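Local coordinates for uncharacterized protein (Clostridium leptum, PDB 4PW1) that is of unknown function but adopts a unique fold, in which a nine-stranded antiparallel beta sheet is surrounded by alpha-helices, at residues Phe49-Val54 with Glu65-Leu70; Gln187-Lys190 with Ser194-Ile197; Phe73-Ser76 with Leu80-Leu83; Asn99-Leu102 with Leu107-Phe110. All blocks are in the same frame, centred on the assembly; numbering follows the deposited sequence. Where two conformers were deposited one is given.

Interactions 3 and 4 build the antiparallel sheet. Each is a beta hairpin, and they lie side by side because strands 80-89 and 95-103 are neighbours. Interaction 4 is nearest the centre of the chain and has a bulge; interaction 3 has regular pairing. Interaction 1 is also buried, but it is an apolar helix-to-helix contact. Its helix 44-58 rests on the sheet, with A50 touching both F73 of interaction 3 and M100 of interaction 4. Interaction 2 is partly buried and charged. It joins the end of helix 173-190 to the loop that follows it, and its Y196 meets F49 of interaction 1 and the backbone of L107 in interaction 4.

Interaction 1: residues Phe49-Val54 with Glu65-Leu70; sequences FAANSV and EELYPL
A51 and L67 meet where two helices joined by a loop pack against each other. Helix 44-58 supplies A51 and V54, and the short helix 64-67 supplies L67. The contact is apolar. L67 stretches across with CG anti to its carbonyl carbon (chi1 -64°), and its CD1 branch does the touching. CD1 of L67 comes 3.8 Å from A51 O and 4.0 Å from A51 CB. L67 CD1 also lies 4.3 Å from V54 CB. One branch of L67 therefore sits against both A51 and V54, residues three apart on the helix.

Y68 approaches A51 as well. Y68 CE1 is 4.2 Å from A51 CB, and the methyl meets the ring obliquely. The phenol oxygen of Y68 reaches E44, at the start of helix 44-58, with a hydrogen bond. The ring also touches V47 and S48 of helix 44-58. W62, in the loop between the two helices, touches both V54 and L67. L88 of strand 80-89 does the same, so the sheet borders this contact too.

On helix 44-58, F49 and S53 face L184 of helix 173-190. F49 O is gripped twice there. S53 N and S53 OG reach it from opposite faces of its plane, with S53 OG to F49 O at 2.8 Å.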
loop_
_atom_site.group_PDB
_atom_site.type_symbol
_atom_site.label_atom_id
_atom_site.label_comp_id
_atom_site.label_asym_id
_atom_site.label_seq_id
_atom_site.Cartn_x
_atom_site.Cartn_y
_atom_site.Cartn_z
ATOM N N PHE B 49 1.478 29.052 2.371
ATOM C CA PHE B 49 2.196 28.013 3.031
ATOM C C PHE B 49 2.755 26.958 2.037
ATOM O O PHE B 49 3.900 26.484 2.176
ATOM C CB PHE B 49 1.302 27.337 4.077
ATOM C CG PHE B 49 1.961 26.156 4.739
ATOM C CD1 PHE B 49 2.815 26.329 5.798
ATOM C CD2 PHE B 49 1.721 24.870 4.281
ATOM C CE1 PHE B 49 3.450 25.246 6.394
ATOM C CE2 PHE B 49 2.357 23.780 4.871
ATOM C CZ PHE B 49 3.233 23.961 5.927
ATOM N N ALA B 50 1.956 26.569 1.057
ATOM C CA ALA B 50 2.395 25.581 0.068
ATOM C C ALA B 50 3.571 26.109 -0.819
ATOM O O ALA B 50 4.519 25.377 -1.105
ATOM C CB ALA B 50 1.227 25.173 -0.808
ATOM N N ALA B 51 3.464 27.342 -1.298
ATOM C CA ALA B 51 4.571 27.990 -2.026
ATOM C C ALA B 51 5.887 27.960 -1.249
ATOM O O ALA B 51 6.948 27.594 -1.789
ATOM C CB ALA B 51 4.233 29.424 -2.368
ATOM N N ASN B 52 5.828 28.325 0.029
ATOM C CA ASN B 52 7.007 28.260 0.874
ATOM C C ASN B 52 7.474 26.800 1.145
ATOM O O ASN B 52 8.664 26.508 1.228
ATOM C CB ASN B 52 6.713 28.995 2.153
ATOM C CG ASN B 52 6.747 30.500 1.946
ATOM O OD1 ASN B 52 7.804 31.066 1.788
ATOM N ND2 ASN B 52 5.613 31.120 1.933
ATOM N N SER B 53 6.533 25.893 1.290
ATOM C CA SER B 53 6.888 24.460 1.440
ATOM C C SER B 53 7.675 23.932 0.242
ATOM O O SER B 53 8.702 23.247 0.403
ATOM C CB SER B 53 5.638 23.634 1.638
ATOM O OG SER B 53 4.987 23.996 2.856
ATOM N N VAL B 54 7.230 24.280 -0.962
ATOM C CA VAL B 54 7.934 23.908 -2.181
ATOM C C VAL B 54 9.376 24.420 -2.141
ATOM O O VAL B 54 10.327 23.635 -2.349
ATOM C CB VAL B 54 7.215 24.416 -3.447
ATOM C CG1 VAL B 54 8.072 24.218 -4.701
ATOM C CG2 VAL B 54 5.843 23.747 -3.604
ATOM N N GLU B 65 4.811 34.484 -7.592
ATOM C CA GLU B 65 4.171 34.845 -8.837
ATOM C C GLU B 65 4.115 33.659 -9.789
ATOM O O GLU B 65 3.102 33.435 -10.436
ATOM C CB GLU B 65 4.897 36.024 -9.498
ATOM C CG GLU B 65 4.269 36.344 -10.845
ATOM C CD GLU B 65 4.708 37.652 -11.500
ATOM O OE1 GLU B 65 5.603 38.341 -10.978
ATOM O OE2 GLU B 65 4.138 37.958 -12.579
ATOM N N GLU B 66 5.159 32.849 -9.835
ATOM C CA GLU B 66 5.125 31.615 -10.673
ATOM C C GLU B 66 4.294 30.478 -10.044
ATOM O O GLU B 66 3.595 29.755 -10.731
ATOM C CB GLU B 66 6.548 31.108 -10.927
ATOM C CG GLU B 66 7.510 32.148 -11.489
ATOM C CD GLU B 66 9.003 31.746 -11.543
ATOM O OE1 GLU B 66 9.671 31.451 -10.531
ATOM O OE2 GLU B 66 9.544 31.774 -12.650
ATOM N N LEU B 67 4.354 30.306 -8.729
ATOM C CA LEU B 67 3.647 29.174 -8.093
ATOM C C LEU B 67 2.150 29.408 -7.857
ATOM O O LEU B 67 1.370 28.477 -7.970
ATOM C CB LEU B 67 4.289 28.826 -6.753
ATOM C CG LEU B 67 5.729 28.322 -6.900
ATOM C CD1 LEU B 67 6.303 28.077 -5.520
ATOM C CD2 LEU B 67 5.767 27.053 -7.780
ATOM N N TYR B 68 1.759 30.632 -7.473
ATOM C CA TYR B 68 0.358 30.891 -7.055
ATOM C C TYR B 68 -0.668 30.423 -8.074
ATOM O O TYR B 68 -1.571 29.700 -7.724
ATOM C CB TYR B 68 0.145 32.381 -6.717
ATOM C CG TYR B 68 0.304 32.689 -5.244
ATOM C CD1 TYR B 68 1.442 32.290 -4.543
ATOM C CD2 TYR B 68 -0.674 33.386 -4.568
ATOM C CE1 TYR B 68 1.607 32.556 -3.208
ATOM C CE2 TYR B 68 -0.522 33.695 -3.230
ATOM C CZ TYR B 68 0.612 33.296 -2.557
ATOM O OH TYR B 68 0.733 33.563 -1.242
ATOM N N PRO B 69 -0.464 30.733 -9.360
ATOM C CA PRO B 69 -1.420 30.241 -10.327
ATOM C C PRO B 69 -1.501 28.724 -10.456
ATOM O O PRO B 69 -2.479 28.229 -10.979
ATOM C CB PRO B 69 -0.928 30.828 -11.659
ATOM C CG PRO B 69 -0.066 32.003 -11.283
ATOM C CD PRO B 69 0.560 31.610 -9.979
ATOM N N LEU B 70 -0.499 27.993 -9.982
ATOM C CA LEU B 70 -0.471 26.541 -10.158
ATOM C C LEU B 70 -0.903 25.783 -8.902
ATOM O O LEU B 70 -1.208 24.599 -8.952
ATOM C CB LEU B 70 0.936 26.088 -10.535
ATOM C CG LEU B 70 1.538 26.747 -11.782
ATOM C CD1 LEU B 70 2.942 26.237 -12.001
ATOM C CD2 LEU B 70 0.678 26.442 -12.996
#

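Interaction 2: residues Gln187-Lys190 with Ser194-Ile197; sequences QMRK and SDYI
R189 and D195 form the charged part of this contact, which spans the turn after helix 173-190. The salt bridge runs from R189 NH2 to D195 OD2 at 2.8 Å. R189 is extended from CG to NE, which carries the guanidinium along to the carboxylate. The two planes are 67° apart in the conformer given, with D195 OD2 over one face of the guanidinium. That face-on placement is doubtful, because R189 was deposited in two conformers and R189 CZ is also only 2.8 Å from D195 OD2, too close for a carbon.

Hydrogen bonds also hold the carboxylate. The backbone N of I197 donates to D195 OD1 at 3.0 Å, with an N-H...O angle of 150°. This capping bond precedes helix 198-210, and the N of G198 bonds to the same oxygen. The other oxygen, OD2, which meets R189 as well, is hydrogen-bonded to S185 OG on helix 173-190. D195 is thus tied to both helices at once. Its CG is anti to the backbone N (chi1 170°), which points the carboxylate at these partners.

Van der Waals packing completes the contact. Selenomethionine M188 lays CB 3.8 Å from D195 CA and 3.8 Å from S194 O. Its chain then bends at chi2 and chi3, and its methyl end turns off to F49 and N52 of helix 44-58.

The loop thus lies between helices 173-190 and 198-210. Next to D195, the Y196 ring meets F49 of helix 44-58 edge-to-face, and the Y196 backbone is hydrogen-bonded to L107 of strand 106-114.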
loop_
_atom_site.group_PDB
_atom_site.type_symbol
_atom_site.label_atom_id
_atom_site.label_comp_id
_atom_site.label_asym_id
_atom_site.label_seq_id
_atom_site.Cartn_x
_atom_site.Cartn_y
_atom_site.Cartn_z
ATOM N N GLN B 187 9.918 30.627 8.954
ATOM C CA GLN B 187 9.523 31.482 7.840
ATOM C C GLN B 187 8.049 31.922 7.964
ATOM O O GLN B 187 7.762 33.140 7.883
ATOM C CB GLN B 187 9.775 30.762 6.518
ATOM C CG GLN B 187 9.306 31.477 5.261
ATOM C CD GLN B 187 10.015 32.789 5.028
ATOM O OE1 GLN B 187 11.078 33.041 5.587
ATOM N NE2 GLN B 187 9.413 33.637 4.210
HETATM N N MSE B 188 7.130 30.978 8.237
HETATM C CA MSE B 188 5.708 31.339 8.400
HETATM C C MSE B 188 5.472 32.258 9.635
HETATM O O MSE B 188 4.733 33.231 9.565
HETATM C CB MSE B 188 4.840 30.085 8.492
HETATM C CG MSE B 188 4.961 29.167 7.290
HETATM SE SE MSE B 188 4.720 30.047 5.561
HETATM C CE MSE B 188 6.322 30.853 5.031
ATOM N N ARG B 189 6.118 31.977 10.758
ATOM C CA ARG B 189 5.893 32.773 11.962
ATOM C C ARG B 189 6.448 34.190 11.808
ATOM O O ARG B 189 5.744 35.147 12.121
ATOM C CB ARG B 189 6.457 32.082 13.203
ATOM C CG ARG B 189 5.713 30.786 13.492
ATOM C CD ARG B 189 6.024 30.148 14.836
ATOM N NE ARG B 189 5.436 28.812 15.011
ATOM C CZ ARG B 189 4.132 28.554 15.009
ATOM N NH1 ARG B 189 3.255 29.518 14.785
ATOM N NH2 ARG B 189 3.696 27.333 15.217
ATOM N N LYS B 190 7.687 34.312 11.292
ATOM C CA LYS B 190 8.328 35.613 10.946
ATOM C C LYS B 190 7.392 36.474 10.136
ATOM O O LYS B 190 7.245 37.648 10.410
ATOM C CB LYS B 190 9.629 35.441 10.135
ATOM N N SER B 194 -0.168 31.743 8.563
ATOM C CA SER B 194 -0.478 30.505 9.262
ATOM C C SER B 194 0.656 29.465 9.115
ATOM O O SER B 194 1.188 29.228 8.022
ATOM C CB SER B 194 -1.778 29.946 8.744
ATOM O OG SER B 194 -2.830 30.833 9.007
ATOM N N ASP B 195 1.069 28.903 10.246
ATOM C CA ASP B 195 2.167 27.971 10.282
ATOM C C ASP B 195 1.548 26.581 10.412
ATOM O O ASP B 195 1.188 26.151 11.503
ATOM C CB ASP B 195 3.115 28.238 11.443
ATOM C CG ASP B 195 4.134 27.125 11.629
ATOM O OD1 ASP B 195 4.224 26.231 10.726
ATOM O OD2 ASP B 195 4.846 27.116 12.669
ATOM N N TYR B 196 1.401 25.888 9.295
ATOM C CA TYR B 196 0.767 24.550 9.330
ATOM C C TYR B 196 1.738 23.403 9.600
ATOM O O TYR B 196 1.314 22.236 9.590
ATOM C CB TYR B 196 0.052 24.262 7.997
ATOM C CG TYR B 196 -1.127 25.171 7.795
ATOM C CD1 TYR B 196 -2.275 25.071 8.599
ATOM C CD2 TYR B 196 -1.076 26.179 6.864
ATOM C CE1 TYR B 196 -3.348 25.949 8.425
ATOM C CE2 TYR B 196 -2.127 27.050 6.679
ATOM C CZ TYR B 196 -3.249 26.946 7.466
ATOM O OH TYR B 196 -4.245 27.839 7.234
ATOM N N ILE B 197 3.014 23.681 9.868
ATOM C CA ILE B 197 3.957 22.612 10.223
ATOM C C ILE B 197 4.470 22.633 11.687
ATOM O O ILE B 197 4.837 21.591 12.241
ATOM C CB ILE B 197 5.149 22.531 9.225
ATOM C CG1 ILE B 197 5.814 21.150 9.400
ATOM C CG2 ILE B 197 6.151 23.694 9.391
ATOM C CD1 ILE B 197 6.713 20.718 8.270
#

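Interaction 3: residues Phe73-Ser76 with Leu80-Leu83; sequences FRYS and LRFL
F82 O takes the backbone N-H of R74 at 2.8 Å, the shortest hydrogen bond between these two strands of a beta hairpin. A CA-H...O contact from F73 CA reaches the same oxygen at 3.4 Å. R74 and F82 are an antiparallel hydrogen-bonded pair, so F82 N answers to R74 O at 2.9 Å. S76 and L80 form the next such pair. S76 N to L80 O is 2.9 Å, while L80 N to S76 O is weak, at 3.4 Å.

Y75 and R81 are the non-hydrogen-bonded pair between them. The R81 chain is extended from CG to NE and brings its guanidinium to the ring. NH1 of R81 lies at the ring edge, 3.9 Å from Y75 CE1. The guanidinium in turn has Y75 CE1 and CD1 over one of its faces, with the two planes 72° apart. R81 also makes salt bridges to E43 and D79.

The F73 ring takes a different pose. L83 CB sits over one face, 3.9 Å from the ring centroid, as a CH-pi contact. The ring edge points at the backbone between R81 and F82.

On one face of the sheet, F73 and R81 touch I46 of helix 44-58. On the other, F82 meets W31 and Y34. The hairpin lies between strands 39-40 and 95-103, with backbone hydrogen bonds to both sides.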
loop_
_atom_site.group_PDB
_atom_site.type_symbol
_atom_site.label_atom_id
_atom_site.label_comp_id
_atom_site.label_asym_id
_atom_site.label_seq_id
_atom_site.Cartn_x
_atom_site.Cartn_y
_atom_site.Cartn_z
ATOM N N PHE B 73 -5.455 23.642 -4.578
ATOM C CA PHE B 73 -5.955 22.687 -3.602
ATOM C C PHE B 73 -7.391 22.302 -3.864
ATOM O O PHE B 73 -8.188 23.105 -4.390
ATOM C CB PHE B 73 -5.790 23.198 -2.171
ATOM C CG PHE B 73 -4.400 23.018 -1.626
ATOM C CD1 PHE B 73 -3.417 23.962 -1.840
ATOM C CD2 PHE B 73 -4.057 21.843 -0.930
ATOM C CE1 PHE B 73 -2.133 23.783 -1.327
ATOM C CE2 PHE B 73 -2.802 21.674 -0.398
ATOM C CZ PHE B 73 -1.829 22.646 -0.603
ATOM N N ARG B 74 -7.695 21.036 -3.549
ATOM C CA ARG B 74 -9.037 20.485 -3.659
ATOM C C ARG B 74 -9.483 20.040 -2.292
ATOM O O ARG B 74 -8.726 19.382 -1.558
ATOM C CB ARG B 74 -9.081 19.334 -4.660
ATOM C CG ARG B 74 -8.739 19.783 -6.068
ATOM C CD ARG B 74 -9.184 18.808 -7.145
ATOM N NE ARG B 74 -8.411 17.590 -7.083
ATOM C CZ ARG B 74 -7.463 17.230 -7.947
ATOM N NH1 ARG B 74 -7.144 17.979 -8.999
ATOM N NH2 ARG B 74 -6.835 16.082 -7.759
ATOM N N TYR B 75 -10.688 20.474 -1.934
ATOM C CA TYR B 75 -11.233 20.338 -0.606
ATOM C C TYR B 75 -12.121 19.129 -0.520
ATOM O O TYR B 75 -12.951 18.853 -1.417
ATOM C CB TYR B 75 -12.062 21.605 -0.277
ATOM C CG TYR B 75 -12.898 21.417 0.945
ATOM C CD1 TYR B 75 -12.341 21.536 2.208
ATOM C CD2 TYR B 75 -14.224 21.059 0.850
ATOM C CE1 TYR B 75 -13.099 21.331 3.352
ATOM C CE2 TYR B 75 -14.977 20.830 1.978
ATOM C CZ TYR B 75 -14.391 20.969 3.238
ATOM O OH TYR B 75 -15.152 20.772 4.344
ATOM N N SER B 76 -11.969 18.420 0.582
ATOM C CA SER B 76 -12.810 17.266 0.905
ATOM C C SER B 76 -13.650 17.533 2.122
ATOM O O SER B 76 -13.143 18.041 3.110
ATOM C CB SER B 76 -11.910 16.065 1.252
ATOM O OG SER B 76 -12.623 15.053 1.942
ATOM N N LEU B 80 -10.101 17.790 4.652
ATOM C CA LEU B 80 -8.789 17.536 4.085
ATOM C C LEU B 80 -8.671 18.483 2.934
ATOM O O LEU B 80 -9.666 18.792 2.275
ATOM C CB LEU B 80 -8.690 16.077 3.577
ATOM C CG LEU B 80 -8.910 15.013 4.655
ATOM C CD1 LEU B 80 -9.052 13.618 4.039
ATOM C CD2 LEU B 80 -7.775 15.021 5.640
ATOM N N ARG B 81 -7.453 18.903 2.668
ATOM C CA ARG B 81 -7.131 19.632 1.463
ATOM C C ARG B 81 -5.982 18.909 0.749
ATOM O O ARG B 81 -4.951 18.628 1.354
ATOM C CB ARG B 81 -6.742 21.063 1.865
ATOM C CG ARG B 81 -7.998 21.832 2.314
ATOM C CD ARG B 81 -7.690 22.887 3.320
ATOM N NE ARG B 81 -8.867 23.713 3.613
ATOM C CZ ARG B 81 -9.794 23.432 4.520
ATOM N NH1 ARG B 81 -9.797 22.281 5.200
ATOM N NH2 ARG B 81 -10.802 24.273 4.666
ATOM N N PHE B 82 -6.169 18.620 -0.533
ATOM C CA PHE B 82 -5.206 17.913 -1.323
ATOM C C PHE B 82 -4.700 18.758 -2.470
ATOM O O PHE B 82 -5.480 19.334 -3.223
ATOM C CB PHE B 82 -5.833 16.683 -1.966
ATOM C CG PHE B 82 -6.316 15.636 -1.014
ATOM C CD1 PHE B 82 -5.482 14.619 -0.597
ATOM C CD2 PHE B 82 -7.644 15.623 -0.584
ATOM C CE1 PHE B 82 -5.952 13.633 0.230
ATOM C CE2 PHE B 82 -8.115 14.609 0.219
ATOM C CZ PHE B 82 -7.265 13.626 0.640
ATOM N N LEU B 83 -3.379 18.734 -2.657
ATOM C CA LEU B 83 -2.735 19.196 -3.896
ATOM C C LEU B 83 -2.112 18.003 -4.559
ATOM O O LEU B 83 -1.112 17.451 -4.064
ATOM C CB LEU B 83 -1.664 20.192 -3.531
ATOM C CG LEU B 83 -0.921 20.779 -4.711
ATOM C CD1 LEU B 83 -1.831 21.717 -5.471
ATOM C CD2 LEU B 83 0.307 21.524 -4.205
#

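Interaction 4: residues Asn99-Leu102 with Leu107-Phe110; sequences NMAL and LCYF
The Y109 ring has N99 O in its plane at one edge, 3.7 Å from Y109 CD1. Its CE1 also lies 3.7 Å from N99 CB. W31 meets this ring edge-to-face. The F110 ring has the selenium of selenomethionine M100 at its edge, 5.2 Å from the ring centroid, a Met-aromatic contact. M100 bends at chi3 (50°), which turns its CE to L107 CD1 at 3.5 Å. One side chain thus joins F110 and L107.

The backbone forms a beta hairpin with a classic bulge. C108 and Y109 both face A101. A101 O accepts from C108 N at 3.1 Å and, weakly, from Y109 N at 3.3 Å. A101 N donates to Y109 O at 3.0 Å. The extra residue shifts the register by one: M100 pairs with F110, but L102 with L107.

Strands 95-103 and 106-114 lie inside the sheet, between strands 80-89 and 244-251. M100, L107 and F110 face helix 44-58, where they touch A50, S53, F49 and L57. A101 and C108 touch P30 in a loop, and A101 also touches F82 of strand 80-89.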
loop_
_atom_site.group_PDB
_atom_site.type_symbol
_atom_site.label_atom_id
_atom_site.label_comp_id
_atom_site.label_asym_id
_atom_site.label_seq_id
_atom_site.Cartn_x
_atom_site.Cartn_y
_atom_site.Cartn_z
ATOM N N ASN B 99 3.151 16.862 -4.400
ATOM C CA ASN B 99 1.925 16.438 -3.750
ATOM C C ASN B 99 1.928 16.941 -2.317
ATOM O O ASN B 99 2.959 16.878 -1.630
ATOM C CB ASN B 99 1.803 14.919 -3.775
ATOM C CG ASN B 99 1.363 14.424 -5.126
ATOM O OD1 ASN B 99 0.174 14.408 -5.427
ATOM N ND2 ASN B 99 2.319 14.174 -5.997
HETATM N N MSE B 100 0.778 17.433 -1.858
HETATM C CA MSE B 100 0.644 17.868 -0.493
HETATM C C MSE B 100 -0.718 17.639 0.015
HETATM O O MSE B 100 -1.662 17.549 -0.740
HETATM C CB MSE B 100 0.873 19.401 -0.319
HETATM C CG MSE B 100 2.214 19.798 -0.824
HETATM SE SE MSE B 100 2.554 21.788 -0.474
HETATM C CE MSE B 100 2.108 21.819 1.233
ATOM N N ALA B 101 -0.831 17.553 1.330
ATOM C CA ALA B 101 -2.146 17.476 1.955
ATOM C C ALA B 101 -2.105 18.071 3.337
ATOM O O ALA B 101 -1.110 17.929 4.058
ATOM C CB ALA B 101 -2.632 16.059 2.042
ATOM N N LEU B 102 -3.234 18.653 3.709
ATOM C CA LEU B 102 -3.470 19.131 5.055
ATOM C C LEU B 102 -4.722 18.505 5.620
ATOM O O LEU B 102 -5.718 18.329 4.908
ATOM C CB LEU B 102 -3.635 20.663 5.055
ATOM C CG LEU B 102 -2.330 21.412 4.752
ATOM C CD1 LEU B 102 -2.180 21.636 3.267
ATOM C CD2 LEU B 102 -2.355 22.740 5.481
ATOM N N LEU B 107 -0.011 20.180 8.170
ATOM C CA LEU B 107 0.611 19.537 7.026
ATOM C C LEU B 107 0.891 18.098 7.383
ATOM O O LEU B 107 1.685 17.827 8.261
ATOM C CB LEU B 107 1.923 20.230 6.626
ATOM C CG LEU B 107 2.648 19.647 5.414
ATOM C CD1 LEU B 107 1.812 19.864 4.133
ATOM C CD2 LEU B 107 4.010 20.290 5.224
ATOM N N CYS B 108 0.228 17.181 6.698
ATOM C CA CYS B 108 0.371 15.742 6.990
ATOM C C CYS B 108 1.003 14.965 5.847
ATOM O O CYS B 108 1.283 13.787 5.982
ATOM C CB CYS B 108 -0.999 15.154 7.350
ATOM S SG CYS B 108 -2.291 15.309 6.098
ATOM N N TYR B 109 1.193 15.618 4.701
ATOM C CA TYR B 109 1.816 15.004 3.566
ATOM C C TYR B 109 2.481 16.045 2.678
ATOM O O TYR B 109 1.894 17.058 2.377
ATOM C CB TYR B 109 0.826 14.133 2.771
ATOM C CG TYR B 109 1.500 13.368 1.653
ATOM C CD1 TYR B 109 1.936 14.031 0.493
ATOM C CD2 TYR B 109 1.776 12.027 1.776
ATOM C CE1 TYR B 109 2.598 13.347 -0.498
ATOM C CE2 TYR B 109 2.455 11.325 0.785
ATOM C CZ TYR B 109 2.840 11.983 -0.334
ATOM O OH TYR B 109 3.509 11.317 -1.289
ATOM N N PHE B 110 3.741 15.787 2.318
ATOM C CA PHE B 110 4.487 16.566 1.341
ATOM C C PHE B 110 5.400 15.641 0.539
ATOM O O PHE B 110 6.071 14.822 1.114
ATOM C CB PHE B 110 5.365 17.598 2.050
ATOM C CG PHE B 110 6.222 18.397 1.107
ATOM C CD1 PHE B 110 7.477 17.962 0.735
ATOM C CD2 PHE B 110 5.756 19.580 0.572
ATOM C CE1 PHE B 110 8.256 18.703 -0.144
ATOM C CE2 PHE B 110 6.505 20.293 -0.332
ATOM C CZ PHE B 110 7.759 19.858 -0.695
#